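Long-range contacts in trp repressor binding protein WrbA (Deinococcus radiodurans, PDB 1YDG), which catalyses the reduction of quinones to quinols by NADH or NADPH, working as a homotetramer with one FMN per monomer: residues K8-F13 and E77-I82; V12-T17 and T94-A99; K42-A47 and V68-P73. One frame throughout, in Å; residues are numbered along the deposited sequence.

Contact 1 (K8-F13 and E77-I82); sequences KLAIVF and EWAEAI
The aliphatic chain of Lys8 lies over one face of the Trp78 indole, crossing it at about a right angle. Trp78 CG, anti to the backbone N (chi1 169°), carries the indole there. Lys8 CB sits 3.6 Å from the centroid of the six-membered ring, a CH-pi contact, while CD passes over the pyrrole side, 3.5 Å from Trp78 NE1. Leu9 O lies at the edge of the same ring, near its plane, next to CZ3. Lys8 O takes two donors from beyond helix 73-78: Glu80 N at 2.8 Å and Ala81 N at 3.0 Å. The backbone N of Lys8 donates to Glu80 OE1 at 2.9 Å, on its anti side. Ala10 N to Ala81 O (3.0 Å) continues the parallel pairing of strand 8-13 with strand 81-89, in the central sheet of the flavodoxin-like fold. Leu9 and Ala81 share the face packed against helix 180-204. Arg39 adds a cation-pi contact to Trp78. A water accepts weakly from Lys8 NZ and donates to Glu80 OE1, NZ and OE1 standing 4.6 Å apart. Lys8 thus contributes mainly through methylenes and backbone; its ammonium does not touch Glu80, and their attraction is probably modest.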
ATOM      1  N   LYS B   8      23.586 -18.405  -1.878  1.00 17.92           N
ATOM      2  CA  LYS B   8      22.932 -18.937  -0.678  1.00 16.92           C
ATOM      3  C   LYS B   8      21.510 -18.397  -0.621  1.00 15.63           C
ATOM      4  O   LYS B   8      21.316 -17.185  -0.478  1.00 14.26           O
ATOM      5  CB  LYS B   8      23.702 -18.530   0.569  1.00 16.78           C
ATOM      6  CG  LYS B   8      25.089 -19.155   0.663  1.00 17.23           C
ATOM      7  CD  LYS B   8      25.995 -18.364   1.594  1.00 17.89           C
ATOM      8  CE  LYS B   8      27.391 -19.026   1.745  1.00 20.08           C
ATOM      9  NZ  LYS B   8      27.949 -19.530   0.454  1.00 21.69           N
ATOM     10  N   LEU B   9      20.538 -19.307  -0.726  1.00 14.44           N
ATOM     11  CA  LEU B   9      19.139 -18.965  -0.853  1.00 14.48           C
ATOM     12  C   LEU B   9      18.382 -19.537   0.312  1.00 13.71           C
ATOM     13  O   LEU B   9      18.394 -20.743   0.506  1.00 13.43           O
ATOM     14  CB  LEU B   9      18.571 -19.539  -2.165  1.00 13.86           C
ATOM     15  CG  LEU B   9      17.070 -19.442  -2.408  1.00 14.13           C
ATOM     16  CD1 LEU B   9      16.586 -17.992  -2.606  1.00 15.20           C
ATOM     17  CD2 LEU B   9      16.616 -20.332  -3.597  1.00 14.85           C
ATOM     18  N   ALA B  10      17.724 -18.668   1.073  1.00 13.50           N
ATOM     19  CA  ALA B  10      16.828 -19.066   2.159  1.00 13.56           C
ATOM     20  C   ALA B  10      15.388 -18.832   1.748  1.00 13.77           C
ATOM     21  O   ALA B  10      15.011 -17.695   1.424  1.00 13.22           O
ATOM     22  CB  ALA B  10      17.125 -18.270   3.413  1.00 13.52           C
ATOM     23  N   ILE B  11      14.589 -19.897   1.786  1.00 13.83           N
ATOM     24  CA  ILE B  11      13.135 -19.823   1.595  1.00 13.51           C
ATOM     25  C   ILE B  11      12.516 -19.928   2.972  1.00 13.34           C
ATOM     26  O   ILE B  11      12.578 -20.997   3.592  1.00 13.98           O
ATOM     27  CB  ILE B  11      12.592 -20.981   0.726  1.00 13.84           C
ATOM     28  CG1 ILE B  11      13.416 -21.184  -0.558  1.00 14.89           C
ATOM     29  CG2 ILE B  11      11.117 -20.777   0.398  1.00 14.10           C
ATOM     30  CD1 ILE B  11      13.501 -19.996  -1.442  1.00 16.79           C
ATOM     31  N   VAL B  12      11.959 -18.820   3.464  1.00 12.38           N
ATOM     32  CA  VAL B  12      11.328 -18.751   4.784  1.00 12.23           C
ATOM     33  C   VAL B  12       9.823 -18.610   4.551  1.00 12.04           C
ATOM     34  O   VAL B  12       9.361 -17.659   3.887  1.00 11.18           O
ATOM     35  CB  VAL B  12      11.836 -17.558   5.630  1.00 12.10           C
ATOM     36  CG1 VAL B  12      11.142 -17.519   6.985  1.00 11.90           C
ATOM     37  CG2 VAL B  12      13.329 -17.626   5.809  1.00 13.97           C
ATOM     38  N   PHE B  13       9.070 -19.594   5.029  1.00 11.29           N
ATOM     39  CA  PHE B  13       7.645 -19.674   4.739  1.00 11.64           C
ATOM     40  C   PHE B  13       6.870 -20.016   5.996  1.00 11.96           C
ATOM     41  O   PHE B  13       7.343 -20.781   6.858  1.00 12.48           O
ATOM     42  CB  PHE B  13       7.362 -20.706   3.637  1.00 11.50           C
ATOM     43  CG  PHE B  13       7.442 -22.129   4.115  1.00 11.94           C
ATOM     44  CD1 PHE B  13       6.289 -22.811   4.492  1.00 10.18           C
ATOM     45  CD2 PHE B  13       8.668 -22.756   4.238  1.00 10.94           C
ATOM     46  CE1 PHE B  13       6.355 -24.095   4.961  1.00 12.45           C
ATOM     47  CE2 PHE B  13       8.749 -24.058   4.715  1.00 11.92           C
ATOM     48  CZ  PHE B  13       7.599 -24.726   5.080  1.00 11.50           C
ATOM     49  N   GLU B  77      21.171 -13.910   7.901  1.00 15.36           N
ATOM     50  CA  GLU B  77      22.575 -13.482   7.889  1.00 15.02           C
ATOM     51  C   GLU B  77      23.373 -14.340   6.907  1.00 14.90           C
ATOM     52  O   GLU B  77      24.230 -13.837   6.181  1.00 15.40           O
ATOM     53  CB  GLU B  77      23.176 -13.551   9.294  1.00 15.30           C
ATOM     54  CG  GLU B  77      24.667 -13.181   9.371  1.00 16.34           C
ATOM     55  CD  GLU B  77      25.243 -13.168  10.803  1.00 16.92           C
ATOM     56  OE1 GLU B  77      24.469 -13.125  11.786  1.00 18.87           O
ATOM     57  OE2 GLU B  77      26.496 -13.194  10.939  1.00 21.88           O
ATOM     58  N   TRP B  78      23.088 -15.633   6.890  1.00 13.83           N
ATOM     59  CA  TRP B  78      23.730 -16.567   5.978  1.00 13.60           C
ATOM     60  C   TRP B  78      23.344 -16.324   4.516  1.00 13.37           C
ATOM     61  O   TRP B  78      24.206 -16.387   3.633  1.00 12.36           O
ATOM     62  CB  TRP B  78      23.390 -18.016   6.373  1.00 13.49           C
ATOM     63  CG  TRP B  78      23.779 -19.061   5.372  1.00 12.93           C
ATOM     64  CD1 TRP B  78      25.003 -19.598   5.193  1.00 12.96           C
ATOM     65  CD2 TRP B  78      22.922 -19.678   4.400  1.00 13.81           C
ATOM     66  NE1 TRP B  78      24.976 -20.519   4.167  1.00 13.41           N
ATOM     67  CE2 TRP B  78      23.703 -20.598   3.680  1.00 12.14           C
ATOM     68  CE3 TRP B  78      21.559 -19.545   4.078  1.00 12.26           C
ATOM     69  CZ2 TRP B  78      23.184 -21.374   2.653  1.00 13.53           C
ATOM     70  CZ3 TRP B  78      21.050 -20.316   3.070  1.00 13.00           C
ATOM     71  CH2 TRP B  78      21.857 -21.213   2.355  1.00 13.80           C
ATOM     72  N   ALA B  79      22.059 -16.072   4.272  1.00 13.57           N
ATOM     73  CA  ALA B  79      21.524 -15.963   2.921  1.00 13.70           C
ATOM     74  C   ALA B  79      22.100 -14.773   2.158  1.00 13.55           C
ATOM     75  O   ALA B  79      22.431 -13.739   2.715  1.00 14.21           O
ATOM     76  CB  ALA B  79      19.994 -15.875   2.949  1.00 13.65           C
ATOM     77  N   GLU B  80      22.222 -14.950   0.860  1.00 14.45           N
ATOM     78  CA  GLU B  80      22.491 -13.841  -0.026  1.00 14.35           C
ATOM     79  C   GLU B  80      21.207 -13.470  -0.752  1.00 14.20           C
ATOM     80  O   GLU B  80      21.051 -12.341  -1.205  1.00 13.57           O
ATOM     81  CB  GLU B  80      23.593 -14.233  -0.982  1.00 14.71           C
ATOM     82  CG  GLU B  80      24.938 -14.285  -0.306  1.00 15.54           C
ATOM     83  CD  GLU B  80      25.917 -15.229  -0.957  1.00 15.69           C
ATOM     84  OE1 GLU B  80      25.504 -16.200  -1.601  1.00 18.88           O
ATOM     85  OE2 GLU B  80      27.129 -14.993  -0.819  1.00 20.19           O
ATOM     86  N   ALA B  81      20.290 -14.434  -0.840  1.00 14.03           N
ATOM     87  CA  ALA B  81      19.002 -14.240  -1.469  1.00 13.50           C
ATOM     88  C   ALA B  81      17.920 -14.779  -0.558  1.00 13.12           C
ATOM     89  O   ALA B  81      18.008 -15.900  -0.095  1.00 13.49           O
ATOM     90  CB  ALA B  81      18.983 -14.946  -2.819  1.00 14.37           C
ATOM     91  N   ILE B  82      16.895 -13.974  -0.299  1.00 12.10           N
ATOM     92  CA  ILE B  82      15.804 -14.348   0.585  1.00 12.29           C
ATOM     93  C   ILE B  82      14.452 -14.378  -0.103  1.00 12.45           C
ATOM     94  O   ILE B  82      14.090 -13.442  -0.823  1.00 12.11           O
ATOM     95  CB  ILE B  82      15.695 -13.339   1.755  1.00 12.39           C
ATOM     96  CG1 ILE B  82      16.950 -13.415   2.627  1.00 12.41           C
ATOM     97  CG2 ILE B  82      14.407 -13.594   2.564  1.00 11.24           C
ATOM     98  CD1 ILE B  82      17.267 -12.137   3.438  1.00 13.16           C
TER
HETATM   99  O   HOH W   1      27.619 -17.874  -2.358  1.00 30.24           O

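Contact 2 (V12-T17 and T94-A99); sequences VFYSST and TSQMRA. With SO4 (sulfate ion), chain J.
With CG of Tyr14 anti to its backbone nitrogen (chi1 179°), the phenol reaches toward helix 95-102, and the bend of Gln96 at chi2 folds its amide over the ring. Here strand 8-13 of the flavodoxin-like fold runs out into the FMN phosphate-binding loop, whose Ser15, Ser16 and Thr17 bind the cofactor. Gln96 CB lies 3.9 Å from the centroid of the Tyr14 ring, a CH-pi contact displaced toward the rim, and the amide follows on the same side, stacked with its plane 25° from that of the ring. Although Gln96 NE2 comes within 3.0 Å of Tyr14 OH, the angle is too poor for a hydrogen bond; both polar ends turn to Glu45, whose OE1 takes Gln96 NE2 and whose OE2 pairs with Tyr14 OH. A water joins Gln96 NE2 to Ser16 OG. Thr94 approaches the ring obliquely, OG1 standing 3.6 Å from Tyr14 CD2, and that same oxygen caps the helix by accepting from Met97 N. Met97, bent at chi2 and chi3, tucks its CE methyl against the end of the strand, 3.7 Å from Val12 O. The helix also meets a second subunit, where Ser95 N bonds to Asp102 of that chain. Further along the loop, at Ser15 to Thr17, a sulfate, probably from the crystallisation liquor, occupies a nest of backbone amides and hydroxyls, consistent with the place of the FMN phosphate. Gly20 N and Thr19 N also hold it. Thr17 N gives a nearly straight bond (171°) to sulfate O3 at 2.9 Å. Ser15 OG donates to sulfate O4, and Thr17 OG1 reaches sulfate O1 at 2.6 Å.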
ATOM      1  N   VAL B  12      11.959 -18.820   3.464  1.00 12.38           N
ATOM      2  CA  VAL B  12      11.328 -18.751   4.784  1.00 12.23           C
ATOM      3  C   VAL B  12       9.823 -18.610   4.551  1.00 12.04           C
ATOM      4  O   VAL B  12       9.361 -17.659   3.887  1.00 11.18           O
ATOM      5  CB  VAL B  12      11.836 -17.558   5.630  1.00 12.10           C
ATOM      6  CG1 VAL B  12      11.142 -17.519   6.985  1.00 11.90           C
ATOM      7  CG2 VAL B  12      13.329 -17.626   5.809  1.00 13.97           C
ATOM      8  N   PHE B  13       9.070 -19.594   5.029  1.00 11.29           N
ATOM      9  CA  PHE B  13       7.645 -19.674   4.739  1.00 11.64           C
ATOM     10  C   PHE B  13       6.870 -20.016   5.996  1.00 11.96           C
ATOM     11  O   PHE B  13       7.343 -20.781   6.858  1.00 12.48           O
ATOM     12  CB  PHE B  13       7.362 -20.706   3.637  1.00 11.50           C
ATOM     13  CG  PHE B  13       7.442 -22.129   4.115  1.00 11.94           C
ATOM     14  CD1 PHE B  13       6.289 -22.811   4.492  1.00 10.18           C
ATOM     15  CD2 PHE B  13       8.668 -22.756   4.238  1.00 10.94           C
ATOM     16  CE1 PHE B  13       6.355 -24.095   4.961  1.00 12.45           C
ATOM     17  CE2 PHE B  13       8.749 -24.058   4.715  1.00 11.92           C
ATOM     18  CZ  PHE B  13       7.599 -24.726   5.080  1.00 11.50           C
ATOM     19  N   TYR B  14       5.705 -19.393   6.132  1.00 12.89           N
ATOM     20  CA  TYR B  14       4.701 -19.845   7.071  1.00 13.15           C
ATOM     21  C   TYR B  14       3.612 -20.588   6.302  1.00 13.95           C
ATOM     22  O   TYR B  14       3.234 -20.181   5.197  1.00 14.07           O
ATOM     23  CB  TYR B  14       4.071 -18.700   7.880  1.00 13.35           C
ATOM     24  CG  TYR B  14       3.028 -19.279   8.790  1.00 11.75           C
ATOM     25  CD1 TYR B  14       3.398 -20.056   9.874  1.00 12.20           C
ATOM     26  CD2 TYR B  14       1.674 -19.187   8.475  1.00 13.92           C
ATOM     27  CE1 TYR B  14       2.434 -20.670  10.683  1.00 11.91           C
ATOM     28  CE2 TYR B  14       0.700 -19.813   9.258  1.00 12.51           C
ATOM     29  CZ  TYR B  14       1.095 -20.550  10.365  1.00 12.40           C
ATOM     30  OH  TYR B  14       0.162 -21.166  11.137  1.00 13.62           O
ATOM     31  N   SER B  15       3.110 -21.671   6.887  1.00 13.98           N
ATOM     32  CA  SER B  15       1.991 -22.420   6.322  1.00 14.69           C
ATOM     33  C   SER B  15       1.162 -23.025   7.457  1.00 14.99           C
ATOM     34  O   SER B  15       1.712 -23.722   8.327  1.00 15.00           O
ATOM     35  CB  SER B  15       2.503 -23.526   5.387  1.00 14.86           C
ATOM     36  OG  SER B  15       1.415 -24.170   4.735  1.00 16.81           O
ATOM     37  N   SER B  16      -0.149 -22.753   7.470  1.00 14.80           N
ATOM     38  CA  SER B  16      -1.049 -23.468   8.359  1.00 15.30           C
ATOM     39  C   SER B  16      -1.473 -24.792   7.723  1.00 15.17           C
ATOM     40  O   SER B  16      -1.263 -25.864   8.284  1.00 14.80           O
ATOM     41  CB  SER B  16      -2.311 -22.660   8.656  1.00 15.36           C
ATOM     42  OG  SER B  16      -2.019 -21.445   9.296  1.00 18.21           O
ATOM     43  N   THR B  17      -2.097 -24.699   6.554  1.00 15.58           N
ATOM     44  CA  THR B  17      -2.835 -25.826   5.982  1.00 15.85           C
ATOM     45  C   THR B  17      -2.162 -26.480   4.781  1.00 15.96           C
ATOM     46  O   THR B  17      -2.796 -27.240   4.051  1.00 15.76           O
ATOM     47  CB  THR B  17      -4.289 -25.403   5.660  1.00 16.37           C
ATOM     48  OG1 THR B  17      -4.307 -24.169   4.918  1.00 16.51           O
ATOM     49  CG2 THR B  17      -5.077 -25.205   6.955  1.00 17.06           C
ATOM     50  N   THR B  94       0.576 -13.295   8.063  1.00 12.62           N
ATOM     51  CA  THR B  94       0.191 -13.892   9.328  1.00 12.47           C
ATOM     52  C   THR B  94       0.999 -13.323  10.484  1.00 11.99           C
ATOM     53  O   THR B  94       2.166 -12.952  10.320  1.00 12.33           O
ATOM     54  CB  THR B  94       0.422 -15.408   9.324  1.00 12.25           C
ATOM     55  OG1 THR B  94       1.809 -15.672   9.067  1.00 11.51           O
ATOM     56  CG2 THR B  94      -0.455 -16.089   8.270  1.00 12.69           C
ATOM     57  N   SER B  95       0.405 -13.322  11.672  1.00 12.00           N
ATOM     58  CA  SER B  95       1.137 -12.952  12.882  1.00 12.53           C
ATOM     59  C   SER B  95       2.382 -13.823  13.070  1.00 12.46           C
ATOM     60  O   SER B  95       3.386 -13.356  13.593  1.00 12.08           O
ATOM     61  CB  SER B  95       0.242 -13.032  14.126  1.00 12.78           C
ATOM     62  OG  SER B  95      -0.260 -14.338  14.309  1.00 14.20           O
ATOM     63  N   GLN B  96       2.337 -15.068  12.600  1.00 12.56           N
ATOM     64  CA  GLN B  96       3.463 -15.978  12.777  1.00 12.91           C
ATOM     65  C   GLN B  96       4.666 -15.458  11.975  1.00 12.88           C
ATOM     66  O   GLN B  96       5.802 -15.421  12.469  1.00 13.34           O
ATOM     67  CB  GLN B  96       3.084 -17.414  12.367  1.00 13.03           C
ATOM     68  CG  GLN B  96       2.070 -18.104  13.295  1.00 12.28           C
ATOM     69  CD  GLN B  96       0.611 -17.986  12.833  1.00 13.19           C
ATOM     70  OE1 GLN B  96       0.234 -17.028  12.147  1.00 14.72           O
ATOM     71  NE2 GLN B  96      -0.212 -18.975  13.204  1.00 10.92           N
ATOM     72  N   MET B  97       4.409 -15.019  10.744  1.00 12.59           N
ATOM     73  CA  MET B  97       5.443 -14.439   9.925  1.00 12.19           C
ATOM     74  C   MET B  97       5.902 -13.120  10.538  1.00 11.99           C
ATOM     75  O   MET B  97       7.099 -12.888  10.674  1.00 12.09           O
ATOM     76  CB  MET B  97       4.954 -14.247   8.489  1.00 12.64           C
ATOM     77  CG  MET B  97       5.924 -13.484   7.566  1.00 12.75           C
ATOM     78  SD  MET B  97       7.510 -14.267   7.289  1.00 14.74           S
ATOM     79  CE  MET B  97       7.205 -15.542   6.081  1.00 12.93           C
ATOM     80  N   ARG B  98       4.966 -12.260  10.927  1.00 11.90           N
ATOM     81  CA  ARG B  98       5.364 -11.004  11.588  1.00 12.06           C
ATOM     82  C   ARG B  98       6.163 -11.261  12.874  1.00 11.78           C
ATOM     83  O   ARG B  98       7.056 -10.505  13.186  1.00 11.89           O
ATOM     84  CB  ARG B  98       4.174 -10.111  11.906  1.00 11.43           C
ATOM     85  CG  ARG B  98       3.341  -9.655  10.700  1.00 13.59           C
ATOM     86  CD  ARG B  98       4.132  -9.058   9.557  1.00 13.54           C
ATOM     87  NE  ARG B  98       4.976  -7.928   9.953  1.00 14.00           N
ATOM     88  CZ  ARG B  98       5.556  -7.077   9.106  1.00 15.25           C
ATOM     89  NH1 ARG B  98       5.365  -7.179   7.788  1.00 16.61           N
ATOM     90  NH2 ARG B  98       6.316  -6.096   9.575  1.00 15.36           N
ATOM     91  N   ALA B  99       5.809 -12.291  13.637  1.00 11.93           N
ATOM     92  CA  ALA B  99       6.565 -12.616  14.854  1.00 12.18           C
ATOM     93  C   ALA B  99       8.010 -12.910  14.516  1.00 12.67           C
ATOM     94  O   ALA B  99       8.901 -12.457  15.224  1.00 12.93           O
ATOM     95  CB  ALA B  99       5.949 -13.782  15.589  1.00 12.49           C
TER
HETATM   96  S   SO4 J1303      -1.590 -22.252   3.927  1.00 15.25           S
HETATM   97  O1  SO4 J1303      -2.195 -23.512   3.495  1.00 17.63           O
HETATM   98  O2  SO4 J1303      -2.133 -21.152   3.158  1.00 15.47           O
HETATM   99  O3  SO4 J1303      -1.890 -22.090   5.350  1.00 15.48           O
HETATM  100  O4  SO4 J1303      -0.154 -22.292   3.684  1.00 14.55           O
HETATM  101  O   HOH W   2      -2.888 -19.619  11.559  1.00 33.96           O

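Contact 3 (K42-A47 and V68-P73); sequences KVRETA and VPEATP
Glu70 OE1 is gripped twice by Arg44, through NE at 2.7 Å and NH2 at 3.0 Å, a side-on salt bridge in which both nitrogens converge on one oxygen. That oxygen lies in the guanidinium plane, but the carboxylate is turned 65° against it, putting NE above the carboxylate plane and NH2 nearly in line with the C-O bond. The bend of Arg44 at chi3 (-75°) brings NE round to this oxygen, while its CB and CG run alongside the carboxylate. A lysine in place of Glu70 would probably leave the Arg44 guanidinium without its mate and set two positive charges against each other. The backbones themselves meet in a single bridge at the end of strand 37-42. Lys42 N donates to Pro69 O at 2.8 Å, and Lys42 O receives Ala71 N at 2.7 Å. Further along, a water takes the hydrogen of Arg44 N and donates to Ala71 O, continuing the link where direct pairing has stopped. The extended Lys42 side chain runs past Val68 O, to which NZ gives a weak bond of 3.0 Å, with Met65 O as its stronger partner. Val68 CG1 packs 4.0 Å from Lys42 CB. Ala71 is buried, its side chain touching Val12 and Phe100. The contact thus ties two loops flanking helices 49-52 and 56-64 of the flavodoxin-like fold. Backbone bonds set its alignment, whereas the ion pair, with Arg44 exposed to solvent, is likely to be screened and to add less than its short distances suggest.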
ATOM      1  N   LYS B  42      10.861 -23.316   7.884  1.00 13.30           N
ATOM      2  CA  LYS B  42       9.496 -22.982   8.285  1.00 12.93           C
ATOM      3  C   LYS B  42       9.496 -21.934   9.389  1.00 13.45           C
ATOM      4  O   LYS B  42      10.398 -21.877  10.254  1.00 13.49           O
ATOM      5  CB  LYS B  42       8.730 -24.245   8.716  1.00 13.43           C
ATOM      6  CG  LYS B  42       9.181 -24.820  10.034  1.00 13.25           C
ATOM      7  CD  LYS B  42       8.514 -26.140  10.391  1.00 13.42           C
ATOM      8  CE  LYS B  42       9.045 -26.650  11.748  1.00 12.58           C
ATOM      9  NZ  LYS B  42       8.995 -28.142  11.876  1.00 10.27           N
ATOM     10  N   VAL B  43       8.459 -21.110   9.377  1.00 13.29           N
ATOM     11  CA  VAL B  43       8.249 -20.134  10.423  1.00 13.53           C
ATOM     12  C   VAL B  43       7.595 -20.826  11.628  1.00 13.48           C
ATOM     13  O   VAL B  43       6.580 -21.506  11.503  1.00 13.22           O
ATOM     14  CB  VAL B  43       7.370 -18.938   9.923  1.00 12.33           C
ATOM     15  CG1 VAL B  43       6.938 -18.047  11.073  1.00 11.55           C
ATOM     16  CG2 VAL B  43       8.104 -18.109   8.867  1.00 12.74           C
ATOM     17  N   ARG B  44       8.162 -20.586  12.797  1.00 15.22           N
ATOM     18  CA  ARG B  44       7.634 -21.103  14.057  1.00 16.15           C
ATOM     19  C   ARG B  44       6.141 -20.841  14.207  1.00 16.12           C
ATOM     20  O   ARG B  44       5.648 -19.718  13.988  1.00 14.79           O
ATOM     21  CB  ARG B  44       8.362 -20.498  15.261  1.00 16.49           C
ATOM     22  CG  ARG B  44       7.959 -21.134  16.572  1.00 17.37           C
ATOM     23  CD  ARG B  44       8.543 -20.454  17.782  1.00 20.88           C
ATOM     24  NE  ARG B  44       9.958 -20.779  17.912  1.00 26.25           N
ATOM     25  CZ  ARG B  44      10.670 -20.648  19.034  1.00 28.95           C
ATOM     26  NH1 ARG B  44      10.113 -20.166  20.150  1.00 31.52           N
ATOM     27  NH2 ARG B  44      11.964 -20.985  19.036  1.00 28.92           N
ATOM     28  N   GLU B  45       5.445 -21.900  14.599  1.00 16.31           N
ATOM     29  CA  GLU B  45       4.024 -21.866  14.834  1.00 16.99           C
ATOM     30  C   GLU B  45       3.771 -21.338  16.230  1.00 17.86           C
ATOM     31  O   GLU B  45       4.305 -21.853  17.215  1.00 18.65           O
ATOM     32  CB  GLU B  45       3.441 -23.281  14.667  1.00 16.54           C
ATOM     33  CG  GLU B  45       1.977 -23.379  14.920  1.00 15.87           C
ATOM     34  CD  GLU B  45       1.199 -22.461  14.004  1.00 13.75           C
ATOM     35  OE1 GLU B  45       0.820 -21.367  14.462  1.00 14.35           O
ATOM     36  OE2 GLU B  45       1.041 -22.816  12.830  1.00 11.48           O
ATOM     37  N   THR B  46       2.962 -20.295  16.321  1.00 18.22           N
ATOM     38  CA  THR B  46       2.609 -19.712  17.602  1.00 19.26           C
ATOM     39  C   THR B  46       1.204 -20.088  18.077  1.00 19.57           C
ATOM     40  O   THR B  46       0.888 -19.901  19.259  1.00 19.91           O
ATOM     41  CB  THR B  46       2.702 -18.179  17.534  1.00 19.06           C
ATOM     42  OG1 THR B  46       1.823 -17.709  16.510  1.00 20.46           O
ATOM     43  CG2 THR B  46       4.123 -17.745  17.193  1.00 21.02           C
ATOM     44  N   ALA B  47       0.352 -20.582  17.176  1.00 19.75           N
ATOM     45  CA  ALA B  47      -1.040 -20.903  17.544  1.00 19.91           C
ATOM     46  C   ALA B  47      -1.114 -21.844  18.742  1.00 20.14           C
ATOM     47  O   ALA B  47      -0.314 -22.770  18.844  1.00 19.90           O
ATOM     48  CB  ALA B  47      -1.778 -21.505  16.380  1.00 20.10           C
ATOM     49  N   VAL B  68      11.308 -30.261   8.630  1.00 17.95           N
ATOM     50  CA  VAL B  68      11.721 -28.970   8.078  1.00 17.59           C
ATOM     51  C   VAL B  68      12.222 -28.081   9.210  1.00 17.02           C
ATOM     52  O   VAL B  68      11.496 -27.809  10.174  1.00 17.38           O
ATOM     53  CB  VAL B  68      10.565 -28.267   7.300  1.00 17.58           C
ATOM     54  CG1 VAL B  68      10.994 -26.905   6.763  1.00 19.23           C
ATOM     55  CG2 VAL B  68      10.111 -29.120   6.142  1.00 18.37           C
ATOM     56  N   PRO B  69      13.454 -27.590   9.090  1.00 16.93           N
ATOM     57  CA  PRO B  69      13.975 -26.722  10.134  1.00 17.09           C
ATOM     58  C   PRO B  69      13.214 -25.415  10.315  1.00 17.21           C
ATOM     59  O   PRO B  69      12.681 -24.858   9.361  1.00 17.38           O
ATOM     60  CB  PRO B  69      15.408 -26.419   9.680  1.00 17.01           C
ATOM     61  CG  PRO B  69      15.713 -27.349   8.610  1.00 17.10           C
ATOM     62  CD  PRO B  69      14.424 -27.795   8.004  1.00 17.03           C
ATOM     63  N   GLU B  70      13.196 -24.947  11.556  1.00 17.13           N
ATOM     64  CA  GLU B  70      12.578 -23.706  11.931  1.00 17.43           C
ATOM     65  C   GLU B  70      13.527 -22.521  11.662  1.00 17.18           C
ATOM     66  O   GLU B  70      14.717 -22.553  12.001  1.00 17.30           O
ATOM     67  CB  GLU B  70      12.225 -23.778  13.396  1.00 17.59           C
ATOM     68  CG  GLU B  70      11.461 -22.630  13.931  1.00 19.54           C
ATOM     69  CD  GLU B  70      11.112 -22.824  15.405  1.00 19.91           C
ATOM     70  OE1 GLU B  70      11.651 -22.066  16.214  1.00 25.36           O
ATOM     71  OE2 GLU B  70      10.332 -23.746  15.732  1.00 23.06           O
ATOM     72  N   ALA B  71      12.976 -21.483  11.040  1.00 16.16           N
ATOM     73  CA  ALA B  71      13.740 -20.308  10.657  1.00 15.66           C
ATOM     74  C   ALA B  71      14.191 -19.507  11.875  1.00 14.65           C
ATOM     75  O   ALA B  71      13.435 -19.308  12.831  1.00 13.68           O
ATOM     76  CB  ALA B  71      12.919 -19.428   9.700  1.00 15.23           C
ATOM     77  N   THR B  72      15.433 -19.039  11.805  1.00 15.04           N
ATOM     78  CA  THR B  72      16.015 -18.170  12.808  1.00 14.68           C
ATOM     79  C   THR B  72      16.701 -17.012  12.078  1.00 14.34           C
ATOM     80  O   THR B  72      17.021 -17.123  10.890  1.00 14.08           O
ATOM     81  CB  THR B  72      17.049 -18.954  13.673  1.00 14.91           C
ATOM     82  OG1 THR B  72      18.193 -19.284  12.885  1.00 15.40           O
ATOM     83  CG2 THR B  72      16.446 -20.226  14.224  1.00 15.85           C
ATOM     84  N   PRO B  73      16.946 -15.894  12.777  1.00 14.02           N
ATOM     85  CA  PRO B  73      17.641 -14.765  12.147  1.00 14.12           C
ATOM     86  C   PRO B  73      18.967 -15.100  11.425  1.00 14.19           C
ATOM     87  O   PRO B  73      19.229 -14.557  10.370  1.00 12.84           O
ATOM     88  CB  PRO B  73      17.863 -13.825  13.307  1.00 14.31           C
ATOM     89  CG  PRO B  73      16.716 -14.106  14.209  1.00 13.92           C
ATOM     90  CD  PRO B  73      16.565 -15.580  14.162  1.00 14.36           C
TER
HETATM   91  O   HOH W   3      10.732 -19.025  12.863  1.00  9.91           O

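Strand 8-13 starts both contact 1 and contact 2, whose centres lie about 16 Å apart: contact 1 pairs it with strand 81-89, and contact 2 takes its C-terminal end to helix 95-102. Contact 3 falls between their segments along the chain, joining the loops before helix 49-52 and after helix 56-64. Its centre is about 14 Å from that of contact 1 and about 8 Å from that of contact 2. Phe13 O, shared by contacts 1 and 2, probably accepts from Val43 N of contact 3. The strand therefore links the sheet core to the FMN phosphate loop at its C-terminal end, with the 42-47 loop packed beside that end.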